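Local structure of DltD domain-containing protein (Beauveria bassiana, 7D78) at residues Asn61-Met66 / Arg88-Ser93; Tyr83-Arg88 / Glu108-Ile113; Glu199-Met204 / Gln237-Leu242; Gly132-Gly137 / Cys157-Phe162; Arg148-Leu153 / Asp255-Leu260. The protein probably acts as a thioesterase of polyketide biosynthesis that releases its substrate chain by closing it into a medium-ring lactone. All blocks are in the same frame, centred on the assembly; numbering follows the deposited sequence.

Interaction 1. Residues Asn61-Met66 / Arg88-Ser93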
# COMPACT_ATOMS: atom_id res chain seq x y z
N ASN A 61 9.33 -9.84 10.73
CA ASN A 61 10.07 -9.33 11.89
C ASN A 61 11.35 -10.12 12.17
O ASN A 61 11.94 -9.95 13.24
CB ASN A 61 9.22 -9.28 13.17
CG ASN A 61 9.64 -8.17 14.11
OD1 ASN A 61 10.04 -7.09 13.67
ND2 ASN A 61 9.58 -8.42 15.42
N CYS A 62 11.79 -10.97 11.25
CA CYS A 62 12.99 -11.76 11.46
C CYS A 62 14.24 -10.99 11.07
O CYS A 62 14.19 -10.09 10.22
CB CYS A 62 12.93 -13.07 10.67
SG CYS A 62 11.53 -14.08 11.19
N VAL A 63 15.36 -11.35 11.70
CA VAL A 63 16.64 -10.74 11.40
C VAL A 63 17.45 -11.69 10.53
O VAL A 63 17.20 -12.90 10.48
CB VAL A 63 17.43 -10.32 12.68
CG1 VAL A 63 16.68 -9.21 13.42
CG2 VAL A 63 17.69 -11.51 13.60
N LYS A 64 18.43 -11.13 9.83
CA LYS A 64 19.18 -11.88 8.82
C LYS A 64 19.95 -13.05 9.42
O LYS A 64 20.26 -14.00 8.70
CB LYS A 64 20.15 -10.93 8.10
CG LYS A 64 21.12 -10.19 9.05
CD LYS A 64 21.72 -8.95 8.40
CE LYS A 64 22.77 -8.29 9.31
NZ LYS A 64 22.19 -8.00 10.65
N GLU A 65 20.24 -13.02 10.73
CA GLU A 65 21.01 -14.07 11.39
C GLU A 65 20.21 -15.33 11.65
O GLU A 65 20.80 -16.37 11.98
CB GLU A 65 21.59 -13.56 12.72
CG GLU A 65 22.66 -12.49 12.56
CD GLU A 65 22.08 -11.10 12.36
OE1 GLU A 65 20.84 -10.94 12.46
OE2 GLU A 65 22.88 -10.17 12.09
N MET A 66 18.88 -15.28 11.54
CA MET A 66 18.05 -16.45 11.81
C MET A 66 18.01 -17.33 10.57
O MET A 66 17.46 -16.91 9.54
CB MET A 66 16.64 -16.02 12.21
CG MET A 66 16.61 -15.16 13.47
SD MET A 66 15.04 -14.29 13.69
CE MET A 66 13.90 -15.62 13.70
N ARG A 88 13.82 -2.77 6.49
CA ARG A 88 13.59 -1.47 7.11
C ARG A 88 12.98 -1.60 8.50
O ARG A 88 12.01 -2.33 8.70
CB ARG A 88 12.68 -0.65 6.20
CG ARG A 88 12.34 0.74 6.78
CD ARG A 88 11.36 1.45 5.88
NE ARG A 88 11.95 1.76 4.58
CZ ARG A 88 12.29 2.99 4.20
NH1 ARG A 88 12.11 4.00 5.02
NH2 ARG A 88 12.81 3.19 2.99
N SER A 89 13.57 -0.88 9.47
CA SER A 89 13.15 -0.74 10.86
C SER A 89 13.37 -2.00 11.70
O SER A 89 12.88 -2.07 12.83
CB SER A 89 11.67 -0.31 10.99
OG SER A 89 10.82 -1.43 10.93
N ILE A 90 14.13 -2.97 11.18
CA ILE A 90 14.37 -4.25 11.83
C ILE A 90 15.88 -4.43 12.02
O ILE A 90 16.67 -4.08 11.14
CB ILE A 90 13.79 -5.41 10.98
CG1 ILE A 90 12.27 -5.28 10.90
CG2 ILE A 90 14.24 -6.77 11.52
CD1 ILE A 90 11.63 -6.21 9.88
N GLY A 91 16.26 -4.98 13.17
CA GLY A 91 17.63 -5.43 13.35
C GLY A 91 18.61 -4.29 13.21
O GLY A 91 18.46 -3.23 13.83
N ASP A 92 19.62 -4.49 12.36
CA ASP A 92 20.70 -3.53 12.19
C ASP A 92 20.33 -2.35 11.30
O ASP A 92 21.11 -1.39 11.21
CB ASP A 92 21.95 -4.23 11.61
CG ASP A 92 22.66 -5.15 12.62
OD1 ASP A 92 22.45 -5.01 13.84
OD2 ASP A 92 23.43 -6.02 12.16
N SER A 93 19.18 -2.39 10.61
CA SER A 93 18.89 -1.41 9.58
C SER A 93 18.20 -0.17 10.15
O SER A 93 17.51 -0.22 11.17
CB SER A 93 18.02 -2.02 8.48
OG SER A 93 18.72 -3.05 7.83
O HOH W 1 24.40 -8.45 13.94
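Lys64 and Asp92 join the two loops through a salt bridge, with Lys64 NZ 2.8 Å from Asp92 OD2. The ammonium group comes from above the carboxylate plane, 56° out of it. The same nitrogen holds Glu65 OE2 at 2.7 Å, here on the syn side of the carboxylate, and has a third acidic partner in Asp86 at the end of strand 81-86. A bend at the last torsion of the lysine (chi4 -54°) turns NZ into this acidic cluster. The carboxylates of Glu65 and Asp92 come within 4.2 Å of each other through their OE2 and OD2 atoms, their planes 75° apart. Water 1 donates to both of these oxygens, 2.9 Å from Glu65 OE2, while Asp92 OD1 is satisfied by Asn229. At the other end Asn61 is paired beyond the loops: its OD1 accepts from Asn99 and its ND2 donates to Lys233 O.

Between these polar ends the packing is largely by carbon: Ile90 CG2 lies 3.9 Å from Val63 CG1, and Cys62 O is 3.6 Å from Ile90 CG2. Gly91, in a type II' turn from Ile90 to Ser93, has a positive phi, which favours glycine; a CB there would stand only 3.2 Å from Val63 CG1. The loops follow strands 51-57 and 81-86, parallel neighbours in the alpha/beta hydrolase sheet, and lead to helices 68-77 and 103-118. One lysine thus faces three carboxylates, two of them bridged by water, and its charge probably offsets the repulsion between them and helps keep them ionised.

Interaction 2. Residues Tyr83-Arg88 / Glu108-Ile113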
# COMPACT_ATOMS: atom_id res chain seq x y z
N TYR A 83 23.27 -11.95 -0.56
CA TYR A 83 23.04 -10.84 0.36
C TYR A 83 21.85 -11.17 1.24
O TYR A 83 20.73 -11.33 0.73
CB TYR A 83 22.79 -9.54 -0.42
CG TYR A 83 22.68 -8.27 0.41
CD1 TYR A 83 23.69 -7.91 1.29
CD2 TYR A 83 21.59 -7.40 0.28
CE1 TYR A 83 23.63 -6.74 2.03
CE2 TYR A 83 21.52 -6.22 1.01
CZ TYR A 83 22.54 -5.89 1.89
OH TYR A 83 22.50 -4.73 2.64
N ILE A 84 22.08 -11.33 2.54
CA ILE A 84 21.00 -11.38 3.53
C ILE A 84 20.99 -10.05 4.25
O ILE A 84 22.04 -9.54 4.65
CB ILE A 84 21.20 -12.53 4.54
CG1 ILE A 84 21.91 -13.73 3.91
CG2 ILE A 84 19.86 -12.97 5.12
CD1 ILE A 84 22.22 -14.79 4.95
N TYR A 85 19.80 -9.47 4.42
CA TYR A 85 19.71 -8.13 5.00
C TYR A 85 18.57 -8.06 6.00
O TYR A 85 17.62 -8.85 5.95
CB TYR A 85 19.54 -7.05 3.90
CG TYR A 85 18.17 -7.11 3.23
CD1 TYR A 85 17.93 -7.99 2.19
CD2 TYR A 85 17.12 -6.31 3.68
CE1 TYR A 85 16.67 -8.07 1.59
CE2 TYR A 85 15.86 -6.38 3.11
CZ TYR A 85 15.64 -7.26 2.06
OH TYR A 85 14.40 -7.31 1.49
N ASP A 86 18.69 -7.11 6.93
CA ASP A 86 17.60 -6.76 7.83
C ASP A 86 16.70 -5.74 7.14
O ASP A 86 17.18 -4.66 6.78
CB ASP A 86 18.14 -6.17 9.13
CG ASP A 86 18.81 -7.21 10.03
OD1 ASP A 86 18.42 -8.39 9.96
OD2 ASP A 86 19.70 -6.84 10.82
N PRO A 87 15.42 -6.03 6.94
CA PRO A 87 14.55 -5.05 6.28
C PRO A 87 14.41 -3.78 7.12
O PRO A 87 14.80 -3.71 8.29
CB PRO A 87 13.21 -5.79 6.15
CG PRO A 87 13.57 -7.27 6.24
CD PRO A 87 14.71 -7.29 7.24
N ARG A 88 13.82 -2.77 6.49
CA ARG A 88 13.59 -1.47 7.11
C ARG A 88 12.98 -1.60 8.50
O ARG A 88 12.01 -2.33 8.70
CB ARG A 88 12.68 -0.65 6.20
CG ARG A 88 12.34 0.74 6.78
CD ARG A 88 11.36 1.45 5.88
NE ARG A 88 11.95 1.76 4.58
CZ ARG A 88 12.29 2.99 4.20
NH1 ARG A 88 12.11 4.00 5.02
NH2 ARG A 88 12.81 3.19 2.99
N GLU A 108 9.52 -1.90 -2.21
CA GLU A 108 10.22 -0.81 -2.89
C GLU A 108 11.68 -0.73 -2.46
O GLU A 108 12.57 -0.46 -3.28
CB GLU A 108 9.51 0.53 -2.63
CG GLU A 108 8.17 0.68 -3.32
CD GLU A 108 7.54 2.05 -3.08
OE1 GLU A 108 8.27 3.06 -3.13
OE2 GLU A 108 6.31 2.12 -2.85
N ASP A 109 11.95 -0.96 -1.17
CA ASP A 109 13.34 -0.99 -0.69
C ASP A 109 14.17 -1.99 -1.49
O ASP A 109 15.36 -1.75 -1.75
CB ASP A 109 13.39 -1.34 0.80
CG ASP A 109 12.94 -0.21 1.70
OD1 ASP A 109 12.77 0.93 1.22
OD2 ASP A 109 12.74 -0.47 2.92
N LEU A 110 13.55 -3.11 -1.89
CA LEU A 110 14.26 -4.15 -2.64
C LEU A 110 14.74 -3.64 -4.00
O LEU A 110 15.79 -4.08 -4.48
CB LEU A 110 13.37 -5.38 -2.81
CG LEU A 110 13.57 -6.47 -1.75
CD1 LEU A 110 12.45 -7.47 -1.79
CD2 LEU A 110 14.93 -7.17 -1.92
N ALA A 111 13.98 -2.74 -4.65
CA ALA A 111 14.50 -2.11 -5.86
C ALA A 111 15.81 -1.39 -5.58
O ALA A 111 16.76 -1.47 -6.37
CB ALA A 111 13.48 -1.12 -6.44
N ASP A 112 15.89 -0.68 -4.45
CA ASP A 112 17.10 0.07 -4.12
C ASP A 112 18.22 -0.87 -3.69
O ASP A 112 19.39 -0.63 -4.02
CB ASP A 112 16.79 1.10 -3.03
CG ASP A 112 15.77 2.13 -3.50
OD1 ASP A 112 15.62 2.27 -4.74
OD2 ASP A 112 15.14 2.80 -2.65
N ILE A 113 17.89 -1.95 -2.99
CA ILE A 113 18.89 -2.98 -2.69
C ILE A 113 19.43 -3.58 -3.99
O ILE A 113 20.65 -3.73 -4.16
CB ILE A 113 18.28 -4.05 -1.78
CG1 ILE A 113 17.95 -3.44 -0.42
CG2 ILE A 113 19.23 -5.26 -1.64
CD1 ILE A 113 16.94 -4.23 0.38
O HOH W 2 13.09 -2.98 3.78
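Strand 83-86, which presents Tyr83 and Tyr85, and helix 108-113 pass at 11.9 Å between axes, their directions 136° apart, so the helix runs roughly against the strand. Ile113 serves both tyrosines with different branches. Its CD1 lies over one face of the Tyr85 ring, 3.7 Å from the ring centroid in a CH-pi contact, whereas CG2 meets the Tyr83 ring at its edge, 3.6 Å from Tyr83 CE2. Leu110 comes to the far end of Tyr85, with CG 3.4 Å from Tyr85 OH; that hydroxyl is hydrogen-bonded to Thr57, and Tyr83 OH to Val30 O.

Beyond the strand, Arg88 grips Asp109 side-on with two nitrogens. Arg88 NE binds Asp109 OD2 and Arg88 NH2 binds Asp109 OD1, each at 2.9 Å and nearly straight, with the guanidinium and carboxylate planes only 23° apart. The arginine chain is extended until chi3 (-66°), where it bends, bringing the NE and NH2 edge of the guanidinium to the carboxylate. Arg88 NH1 also pairs with Asp36. Water 2 adds a second route, accepting from Arg88 N and donating to Asp109 OD2 at 2.7 Å. A leucine in place of Arg88 would probably leave both acids without this partner, the buried Asp109 carboxylate with Gln105 and the water as lesser support.

The helix, part of 103-118, covers one side of the main sheet: Ile113 also touches Ile40 and Ile55 on strands 39-45 and 51-57, which flank strand 81-86. Its opposite flank meets the second subunit, where Glu108 pairs with Lys241 and Arg179 of that chain.

Interaction 3. Residues Glu199-Met204 / Gln237-Leu242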
# COMPACT_ATOMS: atom_id res chain seq x y z
N GLU A 199 -1.33 -16.13 19.88
CA GLU A 199 -2.34 -15.32 19.23
C GLU A 199 -1.83 -13.91 18.98
O GLU A 199 -0.84 -13.46 19.56
CB GLU A 199 -3.62 -15.26 20.07
CG GLU A 199 -4.31 -16.61 20.23
CD GLU A 199 -5.61 -16.51 21.01
OE1 GLU A 199 -5.64 -15.83 22.05
OE2 GLU A 199 -6.61 -17.12 20.58
N ASN A 200 -2.55 -13.20 18.12
CA ASN A 200 -2.28 -11.79 17.87
C ASN A 200 -3.59 -11.15 17.43
O ASN A 200 -4.56 -11.86 17.11
CB ASN A 200 -1.18 -11.61 16.82
CG ASN A 200 -1.46 -12.37 15.54
OD1 ASN A 200 -2.43 -12.07 14.84
ND2 ASN A 200 -0.62 -13.34 15.22
N PRO A 201 -3.67 -9.81 17.42
CA PRO A 201 -4.97 -9.15 17.26
C PRO A 201 -5.67 -9.41 15.94
O PRO A 201 -6.91 -9.30 15.88
CB PRO A 201 -4.63 -7.67 17.43
CG PRO A 201 -3.46 -7.67 18.33
CD PRO A 201 -2.64 -8.85 17.87
N ILE A 202 -4.95 -9.69 14.85
CA ILE A 202 -5.63 -9.88 13.56
C ILE A 202 -5.79 -11.34 13.19
O ILE A 202 -6.49 -11.65 12.21
CB ILE A 202 -4.92 -9.12 12.42
CG1 ILE A 202 -3.55 -9.72 12.12
CG2 ILE A 202 -4.77 -7.63 12.75
CD1 ILE A 202 -2.87 -9.10 10.87
N GLY A 203 -5.19 -12.26 13.95
CA GLY A 203 -5.31 -13.68 13.65
C GLY A 203 -4.38 -14.20 12.57
O GLY A 203 -4.74 -15.14 11.87
N MET A 204 -3.18 -13.63 12.43
CA MET A 204 -2.32 -14.00 11.32
C MET A 204 -1.42 -15.18 11.68
O MET A 204 -1.12 -15.41 12.86
CB MET A 204 -1.45 -12.82 10.88
CG MET A 204 -0.48 -12.30 11.94
SD MET A 204 0.72 -11.07 11.33
CE MET A 204 1.89 -12.15 10.51
N GLN A 237 0.79 -0.68 14.26
CA GLN A 237 0.42 -0.11 12.97
C GLN A 237 0.81 -1.00 11.80
O GLN A 237 0.33 -0.79 10.68
CB GLN A 237 1.04 1.28 12.79
CG GLN A 237 0.37 2.36 13.65
CD GLN A 237 -1.14 2.46 13.41
OE1 GLN A 237 -1.61 2.33 12.28
NE2 GLN A 237 -1.90 2.70 14.48
N THR A 238 1.70 -1.98 12.03
CA THR A 238 1.96 -3.06 11.07
C THR A 238 0.64 -3.59 10.54
O THR A 238 0.49 -3.80 9.33
CB THR A 238 2.74 -4.20 11.73
OG1 THR A 238 4.01 -3.72 12.17
CG2 THR A 238 2.93 -5.39 10.76
N TYR A 239 -0.33 -3.78 11.43
CA TYR A 239 -1.60 -4.37 11.03
C TYR A 239 -2.37 -3.46 10.08
O TYR A 239 -3.18 -3.95 9.28
CB TYR A 239 -2.42 -4.71 12.27
CG TYR A 239 -1.75 -5.72 13.17
CD1 TYR A 239 -0.93 -6.73 12.65
CD2 TYR A 239 -1.93 -5.67 14.55
CE1 TYR A 239 -0.31 -7.67 13.49
CE2 TYR A 239 -1.32 -6.59 15.39
CZ TYR A 239 -0.53 -7.59 14.87
OH TYR A 239 0.05 -8.49 15.74
N GLN A 240 -2.17 -2.15 10.18
CA GLN A 240 -2.76 -1.24 9.20
C GLN A 240 -2.16 -1.48 7.81
O GLN A 240 -2.89 -1.53 6.81
CB GLN A 240 -2.56 0.21 9.64
CG GLN A 240 -3.07 1.25 8.63
CD GLN A 240 -4.58 1.18 8.46
OE1 GLN A 240 -5.09 0.55 7.52
NE2 GLN A 240 -5.30 1.82 9.36
N LYS A 241 -0.83 -1.62 7.74
CA LYS A 241 -0.19 -1.91 6.46
C LYS A 241 -0.68 -3.24 5.90
O LYS A 241 -0.89 -3.38 4.69
CB LYS A 241 1.33 -1.92 6.63
CG LYS A 241 1.90 -0.68 7.32
CD LYS A 241 1.41 0.60 6.64
CE LYS A 241 1.86 1.86 7.39
NZ LYS A 241 1.37 3.10 6.68
N LEU A 242 -0.85 -4.24 6.76
CA LEU A 242 -1.33 -5.54 6.30
C LEU A 242 -2.78 -5.48 5.85
O LEU A 242 -3.19 -6.27 5.00
CB LEU A 242 -1.16 -6.60 7.39
CG LEU A 242 0.28 -6.82 7.88
CD1 LEU A 242 0.32 -7.97 8.87
CD2 LEU A 242 1.21 -7.11 6.69
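Asn200 OD1 is gripped by two backbone N-H groups of its own loop: Met204 N at 3.0 Å, in the carbonyl plane on a lone pair, and Gly203 N in a weaker, bent bond. Asn200 ND2 returns a bond to Met204 O at 3.2 Å, so the amide is fixed in rotation and braces the type I turn from Asn200 to Gly203. Asn200 CB and Pro201 CD each lie 3.5 Å from Tyr239 OH.

The Tyr239 ring carries most of the contact. Ile202 CG2 sits over one face, 4.0 Å from the ring centroid, in a CH-pi contact. Chi1 of 67° puts Ile202 CG1 between backbone N and carbonyl carbon, and from there CD1 reaches Tyr239 CD1 at 3.5 Å. Met204 SD approaches the ring edge, 4.2 Å from Tyr239 CE1, as a Met-aromatic contact, and also packs 4.0 Å from Leu242 CD1. Replacing Tyr239 by alanine would probably open a gap under Ile202 and beside Pro201 and deprive the Met204 sulfur of its aromatic neighbour.

The loop also packs on helix 168-183, where Pro201 touches Gln174 and Ile202 touches Ala171. Tyr239 also rests on Leu191 of strand 190-191, and Leu242 on Pro103 at the start of helix 103-118, which places helix 238-244 between the loop and that helix.

Interaction 4. Residues Gly132-Gly137 / Cys157-Phe162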
# COMPACT_ATOMS: atom_id res chain seq x y z
N GLY A 132 13.05 -15.27 -0.95
CA GLY A 132 12.37 -14.83 0.26
C GLY A 132 11.76 -15.99 0.99
O GLY A 132 11.25 -16.94 0.38
N MET A 133 11.78 -15.91 2.32
CA MET A 133 11.16 -16.92 3.17
C MET A 133 9.95 -16.34 3.89
O MET A 133 10.03 -15.24 4.45
CB MET A 133 12.14 -17.47 4.20
CG MET A 133 11.51 -18.53 5.09
SD MET A 133 12.76 -19.64 5.71
CE MET A 133 11.79 -20.68 6.81
N SER A 134 8.85 -17.09 3.88
CA SER A 134 7.66 -16.74 4.66
C SER A 134 7.14 -15.41 4.13
O SER A 134 7.04 -15.25 2.90
CB SER A 134 8.01 -16.78 6.14
OG SER A 134 6.87 -16.50 6.94
N PHE A 135 6.81 -14.45 4.99
CA PHE A 135 6.48 -13.07 4.64
C PHE A 135 7.45 -12.49 3.60
O PHE A 135 7.03 -11.78 2.68
CB PHE A 135 6.47 -12.24 5.93
CG PHE A 135 5.80 -10.90 5.82
CD1 PHE A 135 4.44 -10.79 6.02
CD2 PHE A 135 6.54 -9.75 5.60
CE1 PHE A 135 3.80 -9.55 5.95
CE2 PHE A 135 5.92 -8.50 5.52
CZ PHE A 135 4.55 -8.41 5.69
N GLY A 136 8.74 -12.79 3.74
CA GLY A 136 9.73 -12.26 2.82
C GLY A 136 9.62 -12.81 1.41
O GLY A 136 10.02 -12.14 0.44
N GLY A 137 9.13 -14.04 1.26
CA GLY A 137 8.87 -14.54 -0.09
C GLY A 137 7.78 -13.76 -0.79
O GLY A 137 7.87 -13.47 -1.99
N CYS A 157 7.67 -20.99 1.52
CA CYS A 157 6.48 -20.90 2.37
C CYS A 157 5.88 -19.49 2.41
O CYS A 157 5.70 -18.92 3.49
CB CYS A 157 6.77 -21.41 3.78
SG CYS A 157 8.08 -20.52 4.70
N PRO A 158 5.57 -18.90 1.25
CA PRO A 158 5.00 -17.54 1.27
C PRO A 158 3.70 -17.48 2.05
O PRO A 158 2.88 -18.40 1.99
CB PRO A 158 4.78 -17.24 -0.22
CG PRO A 158 4.65 -18.58 -0.87
CD PRO A 158 5.60 -19.47 -0.10
N ILE A 159 3.51 -16.38 2.78
CA ILE A 159 2.27 -16.10 3.50
C ILE A 159 1.46 -15.10 2.67
O ILE A 159 1.96 -14.03 2.31
CB ILE A 159 2.53 -15.53 4.90
CG1 ILE A 159 3.16 -16.57 5.83
CG2 ILE A 159 1.20 -15.17 5.54
CD1 ILE A 159 3.51 -16.00 7.22
N LEU A 160 0.20 -15.44 2.40
CA LEU A 160 -0.60 -14.67 1.45
C LEU A 160 -1.88 -14.07 2.02
O LEU A 160 -2.59 -13.37 1.29
CB LEU A 160 -0.95 -15.55 0.24
CG LEU A 160 0.27 -16.10 -0.50
CD1 LEU A 160 -0.15 -17.27 -1.39
CD2 LEU A 160 0.91 -15.00 -1.34
N SER A 161 -2.19 -14.32 3.29
CA SER A 161 -3.33 -13.70 3.94
C SER A 161 -2.98 -13.51 5.41
O SER A 161 -2.06 -14.15 5.93
CB SER A 161 -4.61 -14.55 3.80
OG SER A 161 -4.42 -15.83 4.38
N PHE A 162 -3.73 -12.62 6.09
CA PHE A 162 -3.32 -12.18 7.42
C PHE A 162 -4.46 -12.02 8.41
O PHE A 162 -4.30 -12.33 9.59
CB PHE A 162 -2.53 -10.87 7.29
CG PHE A 162 -1.33 -11.01 6.40
CD1 PHE A 162 -0.15 -11.55 6.91
CD2 PHE A 162 -1.41 -10.72 5.05
CE1 PHE A 162 0.95 -11.74 6.10
CE2 PHE A 162 -0.32 -10.91 4.22
CZ PHE A 162 0.87 -11.41 4.75
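Ser134 and Cys157 meet at what appears to be the nucleophile elbow of the alpha/beta hydrolase fold, the tight turn between strand 127-133 and helix 135-146 in a Gly-x-Ser-x-Gly sequence. Ser134 has the strained backbone of such elbows (phi 63°), and the glycines two residues before and after it suit the tight turn: a CB on Gly132 would clash with Gly136 O at 2.2 Å.

Weak CA-H...O contacts join the backbones. Ser134 CA lies 3.2 Å from Cys157 O, and Pro158 CA gives a straighter contact to Ser134 O at 3.5 Å. No conventional hydrogen bond crosses between the segments.

Polar partners of the serine lie beyond them. Ser134 OG is hydrogen-bonded to His296 NE2, consistent with a Ser-His-Asp triad completed by Asp267, and also binds a glycerol. Chi1 of -178° carries the hydroxyl beside the serine's carbonyl carbon, where Ile159 CD1 comes within 3.4 Å of Ser134 OG, setting a methyl group against it; Ile159 also touches His296.

Apolar packing extends the contact at both ends. Cys157 SG lies 4.0 Å from Met133 CG and also 4.0 Å from Ser134 CB, and the cysteine reaches His296 and Asp267 as well. Phe135 and Phe162 pair obliquely, planes 69° apart and centroids separated by 5.6 Å, and Trp245 meets both rings while Leu242 touches them from helix 238-244. The approach is made at the edge of the Phe135 ring, where Phe162 CE1 stands 3.6 Å from Phe135 CE1.

Interaction 5. Residues Arg148-Leu153 / Asp255-Leu260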
# COMPACT_ATOMS: atom_id res chain seq x y z
N ARG A 148 12.29 -5.57 -13.82
CA ARG A 148 12.74 -6.59 -14.77
C ARG A 148 14.18 -7.01 -14.54
O ARG A 148 14.63 -7.99 -15.15
CB ARG A 148 12.57 -6.09 -16.21
CG ARG A 148 13.55 -5.02 -16.61
CD ARG A 148 13.18 -4.43 -17.97
NE ARG A 148 14.29 -3.67 -18.55
CZ ARG A 148 14.35 -3.31 -19.83
NH1 ARG A 148 13.36 -3.63 -20.66
NH2 ARG A 148 15.40 -2.64 -20.28
N ARG A 149 14.92 -6.31 -13.67
CA ARG A 149 16.26 -6.77 -13.33
C ARG A 149 16.22 -8.08 -12.55
O ARG A 149 17.22 -8.81 -12.51
CB ARG A 149 17.01 -5.71 -12.53
CG ARG A 149 17.13 -4.38 -13.24
CD ARG A 149 17.67 -3.31 -12.31
NE ARG A 149 16.76 -3.09 -11.18
CZ ARG A 149 17.04 -2.33 -10.13
NH1 ARG A 149 18.22 -1.70 -10.06
NH2 ARG A 149 16.16 -2.20 -9.14
N VAL A 150 15.08 -8.38 -11.93
CA VAL A 150 14.92 -9.61 -11.18
C VAL A 150 14.65 -10.73 -12.19
O VAL A 150 13.60 -10.75 -12.84
CB VAL A 150 13.79 -9.49 -10.15
CG1 VAL A 150 13.53 -10.81 -9.44
CG2 VAL A 150 14.14 -8.39 -9.15
N LYS A 151 15.60 -11.65 -12.32
CA LYS A 151 15.55 -12.68 -13.35
C LYS A 151 14.96 -14.00 -12.87
O LYS A 151 14.69 -14.88 -13.69
CB LYS A 151 16.95 -12.92 -13.91
CG LYS A 151 17.62 -11.66 -14.44
CD LYS A 151 16.81 -11.04 -15.59
CE LYS A 151 17.46 -9.75 -16.10
NZ LYS A 151 18.81 -9.98 -16.71
N ALA A 152 14.78 -14.16 -11.56
CA ALA A 152 14.12 -15.33 -11.01
C ALA A 152 13.64 -14.98 -9.61
O ALA A 152 14.17 -14.09 -8.95
CB ALA A 152 15.06 -16.55 -10.94
N LEU A 153 12.63 -15.73 -9.17
CA LEU A 153 11.96 -15.51 -7.90
C LEU A 153 11.85 -16.85 -7.19
O LEU A 153 11.28 -17.79 -7.74
CB LEU A 153 10.58 -14.89 -8.11
CG LEU A 153 9.63 -14.84 -6.91
CD1 LEU A 153 10.18 -13.87 -5.86
CD2 LEU A 153 8.25 -14.40 -7.39
N ASP A 255 4.11 -12.21 -14.20
CA ASP A 255 3.70 -13.09 -15.29
C ASP A 255 4.84 -13.43 -16.25
O ASP A 255 4.59 -14.07 -17.27
CB ASP A 255 2.54 -12.46 -16.07
CG ASP A 255 2.88 -11.10 -16.67
OD1 ASP A 255 4.03 -10.62 -16.54
OD2 ASP A 255 1.97 -10.49 -17.28
N LYS A 256 6.07 -13.03 -15.93
CA LYS A 256 7.23 -13.35 -16.77
C LYS A 256 8.38 -13.95 -15.97
O LYS A 256 9.17 -14.73 -16.49
CB LYS A 256 7.75 -12.11 -17.49
CG LYS A 256 6.75 -11.34 -18.32
CD LYS A 256 7.35 -9.98 -18.67
CE LYS A 256 6.36 -9.05 -19.33
NZ LYS A 256 5.18 -8.80 -18.48
N THR A 257 8.48 -13.59 -14.71
CA THR A 257 9.62 -13.99 -13.89
C THR A 257 9.57 -15.48 -13.55
O THR A 257 8.62 -15.91 -12.88
CB THR A 257 9.63 -13.16 -12.61
OG1 THR A 257 9.52 -11.78 -12.97
CG2 THR A 257 10.93 -13.39 -11.84
N PRO A 258 10.55 -16.28 -13.96
CA PRO A 258 10.60 -17.68 -13.55
C PRO A 258 10.53 -17.80 -12.03
O PRO A 258 11.26 -17.11 -11.31
CB PRO A 258 11.96 -18.16 -14.07
CG PRO A 258 12.32 -17.22 -15.17
CD PRO A 258 11.70 -15.90 -14.80
N VAL A 259 9.63 -18.65 -11.55
CA VAL A 259 9.32 -18.69 -10.13
C VAL A 259 9.40 -20.11 -9.61
O VAL A 259 8.79 -21.03 -10.18
CB VAL A 259 7.95 -18.06 -9.82
CG1 VAL A 259 6.87 -18.62 -10.74
CG2 VAL A 259 7.57 -18.26 -8.34
N LEU A 260 10.12 -20.29 -8.51
CA LEU A 260 10.15 -21.53 -7.75
C LEU A 260 9.46 -21.29 -6.42
O LEU A 260 9.81 -20.35 -5.70
CB LEU A 260 11.59 -21.99 -7.52
CG LEU A 260 11.76 -23.08 -6.46
CD1 LEU A 260 11.17 -24.39 -6.98
CD2 LEU A 260 13.24 -23.24 -6.12
O HOH W 3 10.99 -9.87 -12.32
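The flat groups here are peptide units, and the Ala152-Leu153 peptide carries the Thr257 methyl over one face, with Thr257 CG2 3.9 Å from Ala152 C. At its rim the same peptide donates: Leu153 N bonds to Pro258 O at 2.9 Å, nearly along the C=O axis. Leu153 O accepts from Leu260 N, also at 2.9 Å. These two bonds, reaching to the residues before and after Val259, are the signature of a parallel pair, with Leu153 level with Val259.

Pro258 has no N-H, and its ring turns CD to Lys151 O at 3.3 Å. Leu153 and Val259 run side by side on one side of the sheet, Leu153 CD2 and Val259 CG2 4.0 Å apart; CG anti to the backbone N (chi1 169°) sets the leucine along its neighbour. Leu153 also rests on Ser140 and Ala141 of helix 135-146, while Leu260 and Pro258 touch Phe315 of helix 305-319. Water 3 links Val150 O, to which it donates at 2.8 Å, with Thr257 OG1 of the other segment.

Backbone atoms make every direct hydrogen bond between the segments, so the pairing of the two strands here rests on main-chain bonds, with Leu153 and Val259 packing beside them on one face.

How the interactions relate
Interactions 1 and 2 share Arg88 and touch at the end of strand 81-86, where Asp86 OD2 pairs with Lys64 NZ at 2.8 Å; their centres are 10 Å apart. Interaction 4 holds the probable nucleophile and lies about 16 Å from each, centre to centre. Interaction 3 packs against it, Leu242 CD2 being 3.6 Å from Phe135 CE1. The Cys62 and Met204 side chains lie about 4 and 5 Å from bound glycerol, which may mark the pocket beside the probable nucleophile. Interaction 5 belongs to the same sheet, strand 150-156 leading into Cys157, its centre about 17 Å from that of interaction 4. Arg149 NH2 reaches Ala111 O of interaction 2 at 2.9 Å. Interactions 2, 3 and 5 also meet the second subunit.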